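Long-range contact in MgGH51 (Meripilus giganteus, PDB 6ZPW), which probably hydrolyses terminal alpha-L-arabinofuranosyl residues from arabinose-bearing polysaccharides, as a fungal GH51 alpha-L-arabinofuranosidase: residues 563-568 and 607-612. Sequence-based numbering, arbitrary orientation.
Sequences TFQLTQ and GKTFTY
Over one face of the Phe610 ring lies Phe564 CB, a CH-pi contact 4.3 Å from the ring centroid and 22° off its normal, displaced toward the rim. The two phenyl rings meet obliquely, their planes 36° apart, with Phe564 CD2 3.9 Å from Phe610 CE2. Leu566 CD1 approaches the Phe610 ring more loosely, at a slant near CE1. Phe610 reaches this place because CG sits between its own backbone N and carbonyl carbon (chi1 71°), which swings the ring toward the neighbouring strand. With an alanine here, a gap would probably open beside Phe564 CB and Leu566 CD1, and Ile550 of strand 547-554 would lose one of its aromatic neighbours. Strands 563-565 and 609-612 run antiparallel, with Phe564 and Phe610 as the hydrogen-bonded pair: Phe564 N donates to Phe610 O (2.8 Å), and Phe610 N returns a bond to Phe564 O. In the C-terminal beta-sandwich region of this GH51 enzyme, strand 560-565 is the middle one of a three-stranded sheet, its other side paired in parallel with the N-terminal strand 2-4. The phenylalanine face packs on Ile550 of the larger antiparallel sheet. On the other face the threonines of the two strands gather. Thr563 CG2, anti to the backbone N, touches Thr609 CG2 at 3.6 Å, while Thr563 OG1 lies alongside Thr611 CG2. Gln565, on the same face, turns its OE1 to Thr4 OG1. Past the strand end, Leu566 N donates to Lys608 O (2.7 Å). Lys608 then extends its chain so that NZ bonds Asn570 O and a water, which in turn donates to Thr567 O.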
ATOM      1  N   THR A 563     -24.063  11.963 -28.196  1.00 13.71           N
ATOM      2  CA  THR A 563     -24.135  13.364 -28.645  1.00 13.23           C
ATOM      3  C   THR A 563     -24.207  14.224 -27.374  1.00 13.08           C
ATOM      4  O   THR A 563     -25.215  14.128 -26.649  1.00 15.61           O
ATOM      5  CB  THR A 563     -25.341  13.620 -29.552  1.00 14.92           C
ATOM      6  OG1 THR A 563     -25.150  12.765 -30.674  1.00 18.40           O
ATOM      7  CG2 THR A 563     -25.437  15.070 -29.971  1.00 17.28           C
ATOM      8  N   PHE A 564     -23.174  14.998 -27.139  1.00 12.42           N
ATOM      9  CA  PHE A 564     -23.141  15.911 -25.987  1.00 11.46           C
ATOM     10  C   PHE A 564     -23.710  17.260 -26.400  1.00 12.62           C
ATOM     11  O   PHE A 564     -23.253  17.853 -27.382  1.00 14.45           O
ATOM     12  CB  PHE A 564     -21.726  16.044 -25.429  1.00 12.63           C
ATOM     13  CG  PHE A 564     -21.200  14.782 -24.796  1.00 13.28           C
ATOM     14  CD1 PHE A 564     -21.631  14.430 -23.523  1.00 12.48           C
ATOM     15  CD2 PHE A 564     -20.398  13.901 -25.495  1.00 14.92           C
ATOM     16  CE1 PHE A 564     -21.200  13.239 -22.947  1.00 14.44           C
ATOM     17  CE2 PHE A 564     -19.941  12.722 -24.908  1.00 13.96           C
ATOM     18  CZ  PHE A 564     -20.379  12.384 -23.642  1.00 14.28           C
ATOM     19  N   GLN A 565     -24.609  17.736 -25.583  1.00 13.10           N
ATOM     20  CA  GLN A 565     -25.248  19.045 -25.786  1.00 13.37           C
ATOM     21  C   GLN A 565     -24.780  19.979 -24.669  1.00 12.88           C
ATOM     22  O   GLN A 565     -25.151  19.762 -23.474  1.00 14.60           O
ATOM     23  CB  GLN A 565     -26.775  18.942 -25.779  1.00 15.64           C
ATOM     24  CG  GLN A 565     -27.303  18.133 -26.905  1.00 18.37           C
ATOM     25  CD  GLN A 565     -28.813  18.117 -26.943  1.00 22.88           C
ATOM     26  OE1 GLN A 565     -29.485  18.040 -25.920  1.00 26.77           O
ATOM     27  NE2 GLN A 565     -29.314  18.036 -28.150  1.00 27.19           N
ATOM     28  N   LEU A 566     -24.004  20.979 -25.029  1.00 13.62           N
ATOM     29  CA  LEU A 566     -23.384  21.970 -24.116  1.00 13.96           C
ATOM     30  C   LEU A 566     -23.891  23.372 -24.468  1.00 13.89           C
ATOM     31  O   LEU A 566     -23.215  24.344 -24.228  1.00 15.04           O
ATOM     32  CB  LEU A 566     -21.856  21.892 -24.214  1.00 15.25           C
ATOM     33  CG  LEU A 566     -21.145  20.793 -23.420  1.00 19.16           C
ATOM     34  CD1 LEU A 566     -21.516  19.447 -23.841  1.00 23.44           C
ATOM     35  CD2 LEU A 566     -19.652  20.941 -23.499  1.00 25.85           C
ATOM     36  N   THR A 567     -25.112  23.459 -25.010  1.00 13.87           N
ATOM     37  CA  THR A 567     -25.692  24.732 -25.467  1.00 13.01           C
ATOM     38  C   THR A 567     -26.054  25.677 -24.328  1.00 13.37           C
ATOM     39  O   THR A 567     -26.317  26.839 -24.600  1.00 14.00           O
ATOM     40  CB  THR A 567     -26.923  24.451 -26.327  1.00 13.94           C
ATOM     41  OG1 THR A 567     -27.787  23.512 -25.675  1.00 15.45           O
ATOM     42  CG2 THR A 567     -26.507  23.938 -27.675  1.00 15.51           C
ATOM     43  N   GLN A 568     -26.015  25.219 -23.075  1.00 13.36           N
ATOM     44  CA  GLN A 568     -26.184  26.145 -21.936  1.00 14.10           C
ATOM     45  C   GLN A 568     -24.940  26.998 -21.736  1.00 14.51           C
ATOM     46  O   GLN A 568     -25.018  28.010 -21.000  1.00 16.43           O
ATOM     47  CB  GLN A 568     -26.578  25.432 -20.647  1.00 13.31           C
ATOM     48  CG  GLN A 568     -27.948  24.813 -20.729  1.00 13.85           C
ATOM     49  CD  GLN A 568     -28.252  24.036 -19.479  1.00 14.49           C
ATOM     50  OE1 GLN A 568     -27.744  24.373 -18.391  1.00 15.06           O
ATOM     51  NE2 GLN A 568     -29.072  23.018 -19.599  1.00 16.09           N
ATOM     52  N   GLY A 607     -17.555  21.348 -29.728  1.00 15.45           N
ATOM     53  CA  GLY A 607     -18.373  22.540 -29.935  1.00 15.84           C
ATOM     54  C   GLY A 607     -19.535  22.516 -29.001  1.00 15.41           C
ATOM     55  O   GLY A 607     -19.573  21.658 -28.098  1.00 16.18           O
ATOM     56  N   LYS A 608     -20.512  23.375 -29.241  1.00 14.53           N
ATOM     57  CA  LYS A 608     -21.688  23.409 -28.342  1.00 14.35           C
ATOM     58  C   LYS A 608     -22.503  22.128 -28.388  1.00 14.05           C
ATOM     59  O   LYS A 608     -23.191  21.839 -27.409  1.00 15.61           O
ATOM     60  CB  LYS A 608     -22.544  24.633 -28.591  1.00 17.01           C
ATOM     61  CG  LYS A 608     -21.816  25.884 -28.164  1.00 23.05           C
ATOM     62  CD  LYS A 608     -22.692  27.010 -28.009  1.00 27.03           C
ATOM     63  CE  LYS A 608     -21.974  28.119 -27.306  1.00 27.77           C
ATOM     64  NZ  LYS A 608     -22.907  29.248 -27.298  1.00 27.58           N
ATOM     65  N   THR A 609     -22.456  21.418 -29.514  1.00 13.68           N
ATOM     66  CA  THR A 609     -23.004  20.066 -29.656  1.00 13.58           C
ATOM     67  C   THR A 609     -21.961  19.261 -30.397  1.00 13.57           C
ATOM     68  O   THR A 609     -21.456  19.776 -31.388  1.00 14.22           O
ATOM     69  CB  THR A 609     -24.376  20.024 -30.344  1.00 14.26           C
ATOM     70  OG1 THR A 609     -25.285  20.904 -29.661  1.00 16.38           O
ATOM     71  CG2 THR A 609     -24.887  18.605 -30.421  1.00 15.82           C
ATOM     72  N   PHE A 610     -21.620  18.063 -29.929  1.00 13.09           N
ATOM     73  CA  PHE A 610     -20.637  17.232 -30.678  1.00 14.20           C
ATOM     74  C   PHE A 610     -20.837  15.765 -30.342  1.00 13.14           C
ATOM     75  O   PHE A 610     -21.443  15.436 -29.283  1.00 14.00           O
ATOM     76  CB  PHE A 610     -19.199  17.662 -30.374  1.00 13.54           C
ATOM     77  CG  PHE A 610     -18.731  17.322 -28.987  1.00 14.30           C
ATOM     78  CD1 PHE A 610     -18.901  18.207 -27.933  1.00 14.86           C
ATOM     79  CD2 PHE A 610     -18.106  16.107 -28.739  1.00 15.40           C
ATOM     80  CE1 PHE A 610     -18.417  17.889 -26.667  1.00 16.28           C
ATOM     81  CE2 PHE A 610     -17.622  15.806 -27.480  1.00 17.55           C
ATOM     82  CZ  PHE A 610     -17.804  16.686 -26.456  1.00 16.83           C
ATOM     83  N   THR A 611     -20.400  14.910 -31.241  1.00 14.04           N
ATOM     84  CA  THR A 611     -20.525  13.463 -31.085  1.00 14.27           C
ATOM     85  C   THR A 611     -19.186  12.820 -30.712  1.00 14.40           C
ATOM     86  O   THR A 611     -18.101  13.333 -31.031  1.00 16.26           O
ATOM     87  CB  THR A 611     -21.060  12.821 -32.367  1.00 15.79           C
ATOM     88  OG1 THR A 611     -20.166  13.134 -33.429  1.00 19.70           O
ATOM     89  CG2 THR A 611     -22.462  13.284 -32.646  1.00 16.26           C
ATOM     90  N   TYR A 612     -19.314  11.670 -30.079  1.00 14.32           N
ATOM     91  CA  TYR A 612     -18.173  10.791 -29.759  1.00 13.68           C
ATOM     92  C   TYR A 612     -18.641   9.343 -29.800  1.00 13.57           C
ATOM     93  O   TYR A 612     -19.684   8.995 -29.235  1.00 14.90           O
ATOM     94  CB  TYR A 612     -17.594  11.085 -28.384  1.00 14.53           C
ATOM     95  CG  TYR A 612     -16.473  10.154 -27.995  1.00 14.02           C
ATOM     96  CD1 TYR A 612     -15.294  10.111 -28.742  1.00 14.64           C
ATOM     97  CD2 TYR A 612     -16.592   9.273 -26.942  1.00 13.39           C
ATOM     98  CE1 TYR A 612     -14.264   9.245 -28.417  1.00 14.23           C
ATOM     99  CE2 TYR A 612     -15.537   8.456 -26.565  1.00 12.87           C
ATOM    100  CZ  TYR A 612     -14.399   8.402 -27.330  1.00 12.92           C
ATOM    101  OH  TYR A 612     -13.359   7.561 -27.008  1.00 14.28           O
TER
HETATM  102  O   HOH W   1     -25.642  28.190 -26.879  1.00 22.05           O